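Tyrosyl-DNA phosphodiesterase 2 (Danio rerio, PDB 4F1H) belongs to the endonuclease/exonuclease/phosphatase family, has the two-sheet fold of DNase I-like proteins, and carries a magnesium ion in this model. Local coordinates at residues B[39-44]-B[68-73]; B[3-8]-B[243-248]. One frame throughout, in Å; residues are numbered along the deposited sequence.

How the interactions relate
Both contacts are antiparallel strand pairs in one mixed six-stranded sheet, their centres about 16 Å apart. Interaction 1 joins strand 37-43 to strand 69-75, and interaction 2 joins strand 4-10 to strand 243-249. The two inner strands, 37-43 and 4-10, run parallel side by side, so the contacts meet directly: Phe39 N lies 2.9 Å from Ile7 O, a probable hydrogen bond, and Phe39 CE1 packs 3.8 Å from Ile6 CD1. Along the chain, interaction 1 is nested within the long loop that interaction 2 closes. The sheet thus brings the first and last strands side by side in its interior, while interaction 1 reaches the magnesium site through Glu42.

Interaction 1. Residues B[39-44]-B[68-73]; sequences FLQELI and YFTGIM
Leu40 and Gly71 form an antiparallel hydrogen-bonded pair, with Leu40 N to Gly71 O and Gly71 N to Leu40 O both 2.9 Å. Further along, the register slips by one residue: Leu43 N donates to Phe69 O at 2.8 Å, and Phe69 N returns a bond to Leu43 O. Glu42 N also comes close to that Phe69 oxygen, but its angle is too poor for a bond. Glu42 takes up a positive phi of 61°, which turns the corner.

The apolar contacts divide between the sheet's faces. On one, Leu40 CD1 reaches Met73 SD at 3.7 Å, and Leu43 CD1 lies over the backbone of Gly71. The Phe69 ring, brought round by a chi1 of 43°, lies with one face against Leu43: Leu43 O sits 4.0 Å from the plane, over the ring centre, while Leu43 CB touches Phe69 CE1. On the opposite face Phe39 meets Ile72 more loosely, and both side chains pack on Thr114 of the second sheet. The aliphatic part of Glu42 packs against the Tyr68 ring, CG 3.8 Å from Tyr68 CD2, with the carboxylate plane turned 69° from the ring.

Among the polar groups, Tyr68 OH is hydrogen-bonded to Arg96, and Glu42 OE1 accepts from Leu14 N. The Glu42 side chain ends about 3 Å from the magnesium ion, so this G1 beta bulge sets an acidic residue at the metal site.

Interaction 2. Residues B[3-8]-B[243-248]; sequences KLSIIS and GIYCTF
Strands 4-8 and 243-248 run antiparallel, at 162° with axes 4.7 Å apart, and are joined by paired backbone bonds at Ile6-Cys246 and Ser8-Ile244. This is a central strand pair of the DNase I-like fold, linking the first strand of the chain to the last. Ile6 N meets Cys246 O at 2.9 Å, and Ser8 O takes the Ile244 N-H almost straight. Toward the chain ends the pairing slackens: Phe248 N still bonds to Leu4 O, but the return bond from Leu4 N is weak.

Leu4, Ile6, Ser8, Ile244, Cys246 and Phe248 turn to the face that packs on the second sheet, where Ile148, Ala150 and Ile208 are among the residues that meet them. Phe248 reaches diagonally across the strands, so that Ile6 CD1 lies at the edge of its ring, in plane, 4.0 Å from CE1. Ile6 CG1 touches both Phe248 CE1 and Cys246 CB.

Ser5, Ile7, Tyr245 and Thr247 project from the other face. Thr247 OG1 and Lys3 NZ both go to Asp222, the lysine by a salt bridge, and Ser5 CB packs 3.9 Å from Thr247 CG2. The Tyr245 ring meets that of Tyr33, on helix 19-33. The chi1 of Tyr245, 174°, puts CG beside its own carbonyl carbon and lays the ring along the neighbouring strand: Ile7 CG1 abuts the ring edge 3.8 Å from Tyr245 CD1, and farther out Ser5 CB stands 3.7 Å from Tyr245 OH.

Interaction 1. Residues B[39-44]-B[68-73]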
# COMPACT_ATOMS: atom_id res chain seq x y z
N PHE B 39 24.76 -0.77 1.17
CA PHE B 39 23.79 -1.05 2.23
C PHE B 39 23.60 -2.57 2.20
O PHE B 39 23.18 -3.13 1.16
CB PHE B 39 22.42 -0.40 1.89
CG PHE B 39 22.45 1.08 1.68
CD1 PHE B 39 22.72 1.64 0.44
CD2 PHE B 39 22.13 1.94 2.73
CE1 PHE B 39 22.70 3.03 0.23
CE2 PHE B 39 22.08 3.35 2.52
CZ PHE B 39 22.33 3.89 1.28
N LEU B 40 23.91 -3.25 3.31
CA LEU B 40 23.87 -4.72 3.31
C LEU B 40 22.93 -5.19 4.37
O LEU B 40 22.77 -4.55 5.43
CB LEU B 40 25.25 -5.32 3.58
CG LEU B 40 26.28 -5.01 2.49
CD1 LEU B 40 27.68 -5.51 2.88
CD2 LEU B 40 25.86 -5.62 1.17
N GLN B 41 22.27 -6.31 4.07
CA GLN B 41 21.41 -6.93 5.08
C GLN B 41 21.75 -8.39 5.30
O GLN B 41 22.32 -9.04 4.42
CB GLN B 41 19.90 -6.74 4.75
CG GLN B 41 19.52 -5.27 4.51
CD GLN B 41 19.84 -4.84 3.07
OE1 GLN B 41 19.68 -5.64 2.13
NE2 GLN B 41 20.31 -3.62 2.90
N GLU B 42 21.46 -8.90 6.50
CA GLU B 42 21.71 -10.29 6.85
C GLU B 42 23.19 -10.65 6.77
O GLU B 42 23.58 -11.78 6.41
CB GLU B 42 20.79 -11.21 6.04
CG GLU B 42 20.36 -12.44 6.79
CD GLU B 42 19.41 -13.30 5.98
OE1 GLU B 42 19.83 -14.41 5.64
OE2 GLU B 42 18.25 -12.85 5.72
N LEU B 43 24.03 -9.70 7.17
CA LEU B 43 25.43 -10.02 7.49
C LEU B 43 25.45 -10.91 8.73
O LEU B 43 24.55 -10.82 9.58
CB LEU B 43 26.17 -8.74 7.83
CG LEU B 43 26.37 -7.82 6.63
CD1 LEU B 43 26.81 -6.46 7.13
CD2 LEU B 43 27.39 -8.38 5.72
N ILE B 44 26.46 -11.77 8.83
CA ILE B 44 26.78 -12.43 10.10
C ILE B 44 28.24 -12.14 10.38
O ILE B 44 28.98 -11.72 9.48
CB ILE B 44 26.52 -13.95 10.06
CG1 ILE B 44 27.39 -14.64 9.02
CG2 ILE B 44 25.03 -14.25 9.82
CD1 ILE B 44 27.30 -16.18 9.09
N TYR B 68 22.37 -11.95 13.16
CA TYR B 68 22.55 -11.38 11.81
C TYR B 68 22.05 -9.95 11.85
O TYR B 68 21.21 -9.58 12.68
CB TYR B 68 21.79 -12.20 10.73
CG TYR B 68 20.30 -12.18 10.92
CD1 TYR B 68 19.67 -13.12 11.75
CD2 TYR B 68 19.50 -11.25 10.25
CE1 TYR B 68 18.28 -13.09 11.94
CE2 TYR B 68 18.09 -11.22 10.44
CZ TYR B 68 17.50 -12.15 11.27
OH TYR B 68 16.14 -12.13 11.46
N PHE B 69 22.57 -9.10 10.95
CA PHE B 69 22.32 -7.67 11.10
C PHE B 69 22.67 -6.95 9.80
O PHE B 69 23.23 -7.55 8.85
CB PHE B 69 23.16 -7.11 12.26
CG PHE B 69 24.57 -7.62 12.28
CD1 PHE B 69 25.55 -7.00 11.49
CD2 PHE B 69 24.91 -8.75 13.04
CE1 PHE B 69 26.88 -7.48 11.46
CE2 PHE B 69 26.26 -9.24 13.03
CZ PHE B 69 27.22 -8.60 12.24
N THR B 70 22.40 -5.66 9.77
CA THR B 70 22.62 -4.85 8.55
C THR B 70 23.98 -4.18 8.63
O THR B 70 24.64 -4.24 9.69
CB THR B 70 21.56 -3.76 8.46
OG1 THR B 70 21.62 -2.96 9.67
CG2 THR B 70 20.14 -4.43 8.32
N GLY B 71 24.43 -3.55 7.54
CA GLY B 71 25.64 -2.76 7.59
C GLY B 71 25.58 -1.65 6.55
O GLY B 71 24.80 -1.75 5.61
N ILE B 72 26.35 -0.59 6.76
CA ILE B 72 26.55 0.44 5.76
C ILE B 72 28.06 0.57 5.56
O ILE B 72 28.81 0.70 6.53
CB ILE B 72 25.93 1.79 6.20
CG1 ILE B 72 24.41 1.70 6.26
CG2 ILE B 72 26.33 2.89 5.23
CD1 ILE B 72 23.80 3.03 6.79
N MET B 73 28.51 0.48 4.30
CA MET B 73 29.93 0.66 3.98
C MET B 73 30.03 1.97 3.23
O MET B 73 29.23 2.24 2.30
CB MET B 73 30.43 -0.48 3.07
CG MET B 73 30.32 -1.83 3.76
SD MET B 73 30.60 -3.19 2.56
CE MET B 73 32.26 -2.81 1.94

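Interaction 2. Residues B[3-8]-B[243-248]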
# COMPACT_ATOMS: atom_id res chain seq x y z
N LYS B 3 28.43 11.76 -10.00
CA LYS B 3 27.29 10.88 -9.69
C LYS B 3 27.52 9.98 -8.49
O LYS B 3 28.48 9.21 -8.46
CB LYS B 3 26.85 10.07 -10.90
CG LYS B 3 26.12 10.91 -11.97
CD LYS B 3 25.60 9.99 -13.06
CE LYS B 3 25.36 10.76 -14.35
NZ LYS B 3 25.40 9.81 -15.52
N LEU B 4 26.59 10.06 -7.54
CA LEU B 4 26.61 9.17 -6.37
C LEU B 4 26.15 7.79 -6.80
O LEU B 4 25.19 7.67 -7.58
CB LEU B 4 25.63 9.70 -5.34
CG LEU B 4 25.55 8.88 -4.05
CD1 LEU B 4 26.82 9.08 -3.28
CD2 LEU B 4 24.35 9.27 -3.21
N SER B 5 26.83 6.75 -6.33
CA SER B 5 26.40 5.37 -6.67
C SER B 5 26.25 4.55 -5.41
O SER B 5 27.00 4.73 -4.45
CB SER B 5 27.39 4.68 -7.60
OG SER B 5 28.65 4.57 -6.99
N ILE B 6 25.31 3.60 -5.43
CA ILE B 6 25.10 2.75 -4.25
C ILE B 6 24.87 1.32 -4.69
O ILE B 6 24.50 1.08 -5.83
CB ILE B 6 23.88 3.21 -3.41
CG1 ILE B 6 22.56 2.91 -4.15
CG2 ILE B 6 23.98 4.69 -3.03
CD1 ILE B 6 21.32 3.13 -3.30
N ILE B 7 25.11 0.37 -3.78
CA ILE B 7 24.66 -1.00 -3.98
C ILE B 7 23.87 -1.33 -2.73
O ILE B 7 24.27 -0.92 -1.65
CB ILE B 7 25.82 -1.98 -4.14
CG1 ILE B 7 26.36 -1.85 -5.59
CG2 ILE B 7 25.40 -3.46 -3.81
CD1 ILE B 7 27.52 -2.79 -5.91
N SER B 8 22.74 -2.04 -2.85
CA SER B 8 22.03 -2.55 -1.67
C SER B 8 21.84 -4.04 -1.90
O SER B 8 21.46 -4.49 -3.00
CB SER B 8 20.65 -1.88 -1.52
OG SER B 8 19.96 -2.36 -0.36
N GLY B 243 21.21 -8.14 -6.06
CA GLY B 243 21.58 -6.85 -5.52
C GLY B 243 21.07 -5.74 -6.41
O GLY B 243 20.72 -5.96 -7.57
N ILE B 244 20.97 -4.53 -5.86
CA ILE B 244 20.59 -3.37 -6.67
C ILE B 244 21.81 -2.46 -6.78
O ILE B 244 22.41 -2.09 -5.77
CB ILE B 244 19.47 -2.55 -6.01
CG1 ILE B 244 18.18 -3.37 -5.95
CG2 ILE B 244 19.16 -1.29 -6.84
CD1 ILE B 244 17.06 -2.69 -5.14
N TYR B 245 22.21 -2.11 -8.02
CA TYR B 245 23.16 -1.00 -8.24
C TYR B 245 22.38 0.24 -8.72
O TYR B 245 21.50 0.15 -9.59
CB TYR B 245 24.21 -1.39 -9.28
CG TYR B 245 25.13 -0.24 -9.67
CD1 TYR B 245 26.07 0.26 -8.77
CD2 TYR B 245 25.07 0.30 -10.95
CE1 TYR B 245 26.91 1.31 -9.13
CE2 TYR B 245 25.91 1.33 -11.31
CZ TYR B 245 26.80 1.83 -10.40
OH TYR B 245 27.61 2.88 -10.77
N CYS B 246 22.65 1.41 -8.15
CA CYS B 246 21.89 2.58 -8.59
C CYS B 246 22.75 3.82 -8.55
O CYS B 246 23.52 4.01 -7.61
CB CYS B 246 20.66 2.79 -7.69
SG CYS B 246 19.45 3.95 -8.36
N THR B 247 22.62 4.68 -9.55
CA THR B 247 23.27 5.99 -9.52
C THR B 247 22.27 7.14 -9.42
O THR B 247 21.09 7.01 -9.77
CB THR B 247 24.15 6.25 -10.75
OG1 THR B 247 23.35 6.10 -11.93
CG2 THR B 247 25.28 5.27 -10.83
N PHE B 248 22.76 8.30 -8.98
CA PHE B 248 21.90 9.46 -8.77
C PHE B 248 22.51 10.71 -9.38
O PHE B 248 23.73 10.88 -9.36
CB PHE B 248 21.69 9.72 -7.29
CG PHE B 248 21.02 8.58 -6.57
CD1 PHE B 248 21.78 7.50 -6.14
CD2 PHE B 248 19.64 8.57 -6.36
CE1 PHE B 248 21.17 6.42 -5.49
CE2 PHE B 248 19.03 7.50 -5.70
CZ PHE B 248 19.80 6.41 -5.29